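Local coordinates for putative sugar binding protein (Geobacillus stearothermophilus, PDB 6GT9) that binds galactose, and probably glucose, apparently as the sugar-binding part of a three-component sensing system linked to galactan utilization, at residues A[152-157]-A[183-188]; A[144-149]-A[240-245]. All blocks are in the same frame, centred on the assembly; numbering follows the deposited sequence.

Interaction 1. Residues A[152-157]-A[183-188]; sequences GKATVA and KGIRIV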
loop_
_atom_site.group_PDB
_atom_site.type_symbol
_atom_site.label_atom_id
_atom_site.label_comp_id
_atom_site.label_asym_id
_atom_site.label_seq_id
_atom_site.Cartn_x
_atom_site.Cartn_y
_atom_site.Cartn_z
ATOM N N GLY A 152 6.836 13.983 21.253
ATOM C CA GLY A 152 5.865 13.297 22.078
ATOM C C GLY A 152 4.577 14.042 22.347
ATOM O O GLY A 152 3.811 13.618 23.222
ATOM N N LYS A 153 4.298 15.122 21.615
ATOM C CA LYS A 153 3.132 15.963 21.866
ATOM C C LYS A 153 2.401 16.241 20.553
ATOM O O LYS A 153 2.912 16.967 19.693
ATOM C CB LYS A 153 3.567 17.259 22.550
ATOM C CG LYS A 153 4.284 16.989 23.875
ATOM C CD LYS A 153 5.150 18.153 24.323
ATOM C CE LYS A 153 6.395 18.312 23.450
ATOM N NZ LYS A 153 7.309 19.355 24.016
ATOM N N ALA A 154 1.202 15.680 20.399
ATOM C CA ALA A 154 0.470 15.823 19.147
ATOM C C ALA A 154 -0.971 15.383 19.331
ATOM O O ALA A 154 -1.247 14.422 20.054
ATOM C CB ALA A 154 1.119 15.003 18.019
ATOM N N THR A 155 -1.880 16.092 18.660
ATOM C CA THR A 155 -3.281 15.719 18.555
ATOM C C THR A 155 -3.481 15.182 17.138
ATOM O O THR A 155 -3.481 15.954 16.172
ATOM C CB THR A 155 -4.196 16.911 18.843
ATOM O OG1 THR A 155 -3.949 17.389 20.176
ATOM C CG2 THR A 155 -5.658 16.500 18.717
ATOM N N VAL A 156 -3.648 13.865 17.019
ATOM C CA VAL A 156 -3.456 13.150 15.762
ATOM C C VAL A 156 -4.797 12.744 15.173
ATOM O O VAL A 156 -5.653 12.193 15.875
ATOM C CB VAL A 156 -2.572 11.907 15.961
ATOM C CG1 VAL A 156 -2.418 11.157 14.654
ATOM C CG2 VAL A 156 -1.217 12.315 16.528
ATOM N N ALA A 157 -4.954 12.970 13.875
ATOM C CA ALA A 157 -5.978 12.317 13.075
ATOM C C ALA A 157 -5.315 11.412 12.049
ATOM O O ALA A 157 -4.227 11.713 11.548
ATOM C CB ALA A 157 -6.875 13.336 12.363
ATOM N N LYS A 183 2.433 9.704 26.337
ATOM C CA LYS A 183 1.196 10.175 26.959
ATOM C C LYS A 183 0.634 11.398 26.252
ATOM O O LYS A 183 -0.584 11.613 26.262
ATOM C CB LYS A 183 1.437 10.510 28.436
ATOM C CG LYS A 183 1.379 9.337 29.407
ATOM C CD LYS A 183 1.809 9.763 30.834
ATOM C CE LYS A 183 0.816 10.726 31.509
ATOM N NZ LYS A 183 0.993 12.176 31.159
ATOM N N GLY A 184 1.498 12.226 25.662
ATOM C CA GLY A 184 1.096 13.460 25.023
ATOM C C GLY A 184 0.658 13.341 23.580
ATOM O O GLY A 184 0.375 14.355 22.932
ATOM N N ILE A 185 0.606 12.131 23.039
ATOM C CA ILE A 185 0.056 11.890 21.710
ATOM C C ILE A 185 -1.293 11.221 21.883
ATOM O O ILE A 185 -1.389 10.158 22.508
ATOM C CB ILE A 185 0.981 11.019 20.850
ATOM C CG1 ILE A 185 2.259 11.789 20.521
ATOM C CG2 ILE A 185 0.262 10.625 19.571
ATOM C CD1 ILE A 185 3.312 10.948 19.898
ATOM N N ARG A 186 -2.329 11.831 21.311
ATOM C CA ARG A 186 -3.676 11.285 21.335
ATOM C C ARG A 186 -4.213 11.247 19.925
ATOM O O ARG A 186 -4.089 12.230 19.187
ATOM C CB ARG A 186 -4.628 12.121 22.191
ATOM C CG ARG A 186 -4.311 12.062 23.673
ATOM C CD ARG A 186 -4.305 13.443 24.305
ATOM N NE ARG A 186 -4.304 13.398 25.766
ATOM C CZ ARG A 186 -3.276 13.764 26.531
ATOM N NH1 ARG A 186 -2.142 14.217 25.987
ATOM N NH2 ARG A 186 -3.381 13.695 27.857
ATOM N N ILE A 187 -4.843 10.129 19.580
ATOM C CA ILE A 187 -5.501 9.949 18.297
ATOM C C ILE A 187 -6.978 10.231 18.494
ATOM O O ILE A 187 -7.658 9.525 19.251
ATOM C CB ILE A 187 -5.286 8.530 17.759
ATOM C CG1 ILE A 187 -3.789 8.197 17.744
ATOM C CG2 ILE A 187 -5.930 8.408 16.401
ATOM C CD1 ILE A 187 -3.507 6.743 17.462
ATOM N N VAL A 188 -7.485 11.246 17.806
ATOM C CA VAL A 188 -8.855 11.704 18.011
ATOM C C VAL A 188 -9.764 11.389 16.842
ATOM O O VAL A 188 -10.972 11.659 16.923
ATOM C CB VAL A 188 -8.897 13.209 18.323
ATOM C CG1 VAL A 188 -8.021 13.509 19.528
ATOM C CG2 VAL A 188 -8.443 14.006 17.122
HETATM O O HOH W 1 4.366 12.177 25.297
#

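Interaction 2. Residues A[144-149]-A[240-245]; sequences RALAED and KTYIIG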
loop_
_atom_site.group_PDB
_atom_site.type_symbol
_atom_site.label_atom_id
_atom_site.label_comp_id
_atom_site.label_asym_id
_atom_site.label_seq_id
_atom_site.Cartn_x
_atom_site.Cartn_y
_atom_site.Cartn_z
ATOM N N ARG A 144 7.065 6.001 15.373
ATOM C CA ARG A 144 8.317 6.503 15.937
ATOM C C ARG A 144 8.655 7.876 15.376
ATOM O O ARG A 144 9.042 8.789 16.119
ATOM C CB ARG A 144 9.450 5.523 15.642
ATOM C CG ARG A 144 9.450 4.270 16.511
ATOM C CD ARG A 144 10.006 4.571 17.899
ATOM N NE ARG A 144 10.225 3.344 18.669
ATOM C CZ ARG A 144 9.388 2.909 19.606
ATOM N NH1 ARG A 144 8.299 3.614 19.891
ATOM N NH2 ARG A 144 9.645 1.789 20.264
ATOM N N ALA A 145 8.496 8.043 14.063
ATOM C CA ALA A 145 8.874 9.294 13.415
ATOM C C ALA A 145 8.032 10.458 13.922
ATOM O O ALA A 145 8.561 11.533 14.233
ATOM C CB ALA A 145 8.736 9.156 11.897
ATOM N N LEU A 146 6.709 10.272 13.987
ATOM C CA LEU A 146 5.848 11.350 14.464
ATOM C C LEU A 146 6.177 11.711 15.911
ATOM O O LEU A 146 6.183 12.894 16.280
ATOM C CB LEU A 146 4.377 10.947 14.317
ATOM C CG LEU A 146 3.300 11.952 14.754
ATOM C CD1 LEU A 146 2.054 11.841 13.851
ATOM C CD2 LEU A 146 2.907 11.782 16.215
ATOM N N ALA A 147 6.459 10.702 16.742
ATOM C CA ALA A 147 6.799 10.955 18.141
ATOM C C ALA A 147 8.111 11.718 18.263
ATOM O O ALA A 147 8.242 12.604 19.116
ATOM C CB ALA A 147 6.867 9.637 18.918
ATOM N N GLU A 148 9.092 11.386 17.420
ATOM C CA GLU A 148 10.361 12.108 17.419
ATOM C C GLU A 148 10.179 13.553 16.977
ATOM O O GLU A 148 10.640 14.481 17.650
ATOM C CB GLU A 148 11.368 11.408 16.506
ATOM C CG GLU A 148 12.022 10.163 17.098
ATOM C CD GLU A 148 13.221 9.698 16.279
ATOM O OE1 GLU A 148 13.162 8.593 15.691
ATOM O OE2 GLU A 148 14.223 10.448 16.218
ATOM N N ASP A 149 9.535 13.761 15.831
ATOM C CA ASP A 149 9.433 15.103 15.262
ATOM C C ASP A 149 8.558 16.024 16.103
ATOM O O ASP A 149 8.782 17.238 16.113
ATOM C CB ASP A 149 8.889 15.038 13.832
ATOM C CG ASP A 149 9.739 14.175 12.912
ATOM O OD1 ASP A 149 10.876 13.815 13.293
ATOM O OD2 ASP A 149 9.278 13.865 11.790
ATOM N N LYS A 240 1.413 25.680 12.298
ATOM C CA LYS A 240 1.569 24.544 11.432
ATOM C C LYS A 240 0.950 23.199 11.863
ATOM O O LYS A 240 0.628 22.971 13.001
ATOM C CB LYS A 240 3.016 24.437 10.930
ATOM C CG LYS A 240 3.160 23.989 9.473
ATOM C CD LYS A 240 4.488 24.424 8.904
ATOM C CE LYS A 240 5.048 23.419 7.907
ATOM N NZ LYS A 240 6.540 23.427 7.892
ATOM N N THR A 241 0.765 22.333 10.881
ATOM C CA THR A 241 0.160 21.032 11.049
ATOM C C THR A 241 1.183 20.016 10.599
ATOM O O THR A 241 1.730 20.171 9.575
ATOM C CB THR A 241 -1.041 20.939 10.116
ATOM O OG1 THR A 241 -1.995 21.896 10.502
ATOM C CG2 THR A 241 -1.671 19.592 10.134
ATOM N N TYR A 242 1.411 18.992 11.400
ATOM C CA TYR A 242 2.371 17.941 11.086
ATOM C C TYR A 242 1.695 16.873 10.235
ATOM O O TYR A 242 0.646 16.344 10.610
ATOM C CB TYR A 242 2.932 17.325 12.369
ATOM C CG TYR A 242 3.942 16.211 12.149
ATOM C CD1 TYR A 242 5.297 16.486 12.020
ATOM C CD2 TYR A 242 3.533 14.879 12.077
ATOM C CE1 TYR A 242 6.224 15.458 11.816
ATOM C CE2 TYR A 242 4.451 13.849 11.877
ATOM C CZ TYR A 242 5.791 14.142 11.745
ATOM O OH TYR A 242 6.705 13.114 11.559
ATOM N N ILE A 243 2.292 16.552 9.093
ATOM C CA ILE A 243 1.748 15.527 8.199
ATOM C C ILE A 243 2.815 14.473 7.959
ATOM O O ILE A 243 3.896 14.790 7.448
ATOM C CB ILE A 243 1.287 16.110 6.858
ATOM C CG1 ILE A 243 0.262 17.213 7.071
ATOM C CG2 ILE A 243 0.676 15.009 5.991
ATOM C CD1 ILE A 243 -0.162 17.877 5.776
ATOM N N ILE A 244 2.504 13.219 8.280
ATOM C CA ILE A 244 3.319 12.093 7.839
ATOM C C ILE A 244 2.433 11.186 6.989
ATOM O O ILE A 244 1.324 10.822 7.400
ATOM C CB ILE A 244 3.978 11.339 9.016
ATOM C CG1 ILE A 244 4.848 10.173 8.486
ATOM C CG2 ILE A 244 2.950 10.884 10.031
ATOM C CD1 ILE A 244 5.869 9.610 9.487
ATOM N N GLY A 245 2.892 10.888 5.782
ATOM C CA GLY A 245 2.128 10.043 4.871
ATOM C C GLY A 245 2.909 8.846 4.376
ATOM O O GLY A 245 3.970 8.530 4.920
#

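Interaction 1. Residues A[152-157]-A[183-188]
A154 and V156 bond through both their N-H and C=O groups to the edge of 183-188, giving four backbone hydrogen bonds in parallel register. V156 N donates to R186 O at 2.8 Å, and V156 O receives V188 N, also at 2.8 Å. R186 N meets A154 O at 3.1 Å, and the carbonyls of A154, R186 and V156 point almost straight at their donors. The bond from A154 N to G184 O (3.0 Å) differs: the donor stands 33° off the carbonyl plane. Just before it, a water bridges the backbones, donating to G152 O and accepting from G184 N. Weaker CA-H...O contacts from K153, I185 and I187 fill in between the bonds. G184, with no side chain, passes close to G152 O.

Apolar packing follows on the face that carries A154, V156, I185 and I187. The CG2 methyls of V156 and I185 lie 3.8 Å apart, their side chains crossing at a slant. I185 keeps CG1 beside its own backbone N (chi1 -68°), which turns CG1 and CD1 back over the G152 backbone. Helices 135-149 and 166-179 cover this side, through L146 and F175 among others. On the other face T155 CG2, anti to its own N, reaches V188 CG1 at 3.9 Å.

The two strands belong to a right-handed beta-alpha-beta unit, strand 154-160, helix 166-179, strand 185-192. The pairing therefore rests on sequence-independent backbone bonds, while side-chain chemistry separates an apolar face under the helices from one carrying the more exposed T155 and R186.

Interaction 2. Residues A[144-149]-A[240-245]
Y242 OH donates a hydrogen bond to D149 OD2 at 2.7 Å, the one polar link between helix 144-149 and strand 242-245. D149 OD2 lies in the plane of the ring at its edge, whereas the hydroxyl approaches the carboxylate from above, 35° out of its plane. The two planes are turned 65° apart. The other oxygen, OD1, forms a salt bridge with R301, so each carboxylate oxygen has a partner.

Apolar contacts accompany the bond. L146 CG lies 3.6 Å from Y242 CE2, its side chain crossing the ring at a slant, and D149 CB approaches Y242 CE1 at 3.4 Å. Y242 extends toward the helix because CG is anti to its backbone N. Deeper in, I244 CD1 touches A145 CB at 3.8 Å, and I244 CG2 packs against L146 CD1.

A phenylalanine at Y242 would probably keep much of the contact with L146 but leave D149 OD2 without its hydroxyl donor.

The strand runs nearly antiparallel to the helix, at 160°. It lies between strands 216-219 and 263-266 in the sheet; helix 135-149 packs on one face, helix 224-235 on the other, and V299 of strand 298-301 touches both A145 and I244.

Both contacts belong to the same lobe, and their centres are 10 Å apart. Helix 135-149 leads directly into strand 154-160: G152 N probably hydrogen-bonds to A147 O at 2.9 Å. L146 is shared by interactions 1 and 2, since its CD2 packs on I185 CD1 at 3.8 Å and on A154 CB, while CD1 turns to the other contact. One helix thus spans an outer strand and a central strand of a single sheet, with strands 154-160 and 216-219 between them. Neither contact touches the sugar. The I244 side chain is about 12 Å from the bound galactose and about 10 Å from that of R171, a galactose-binding residue; the I187 side chain is about 12 Å from that of R171.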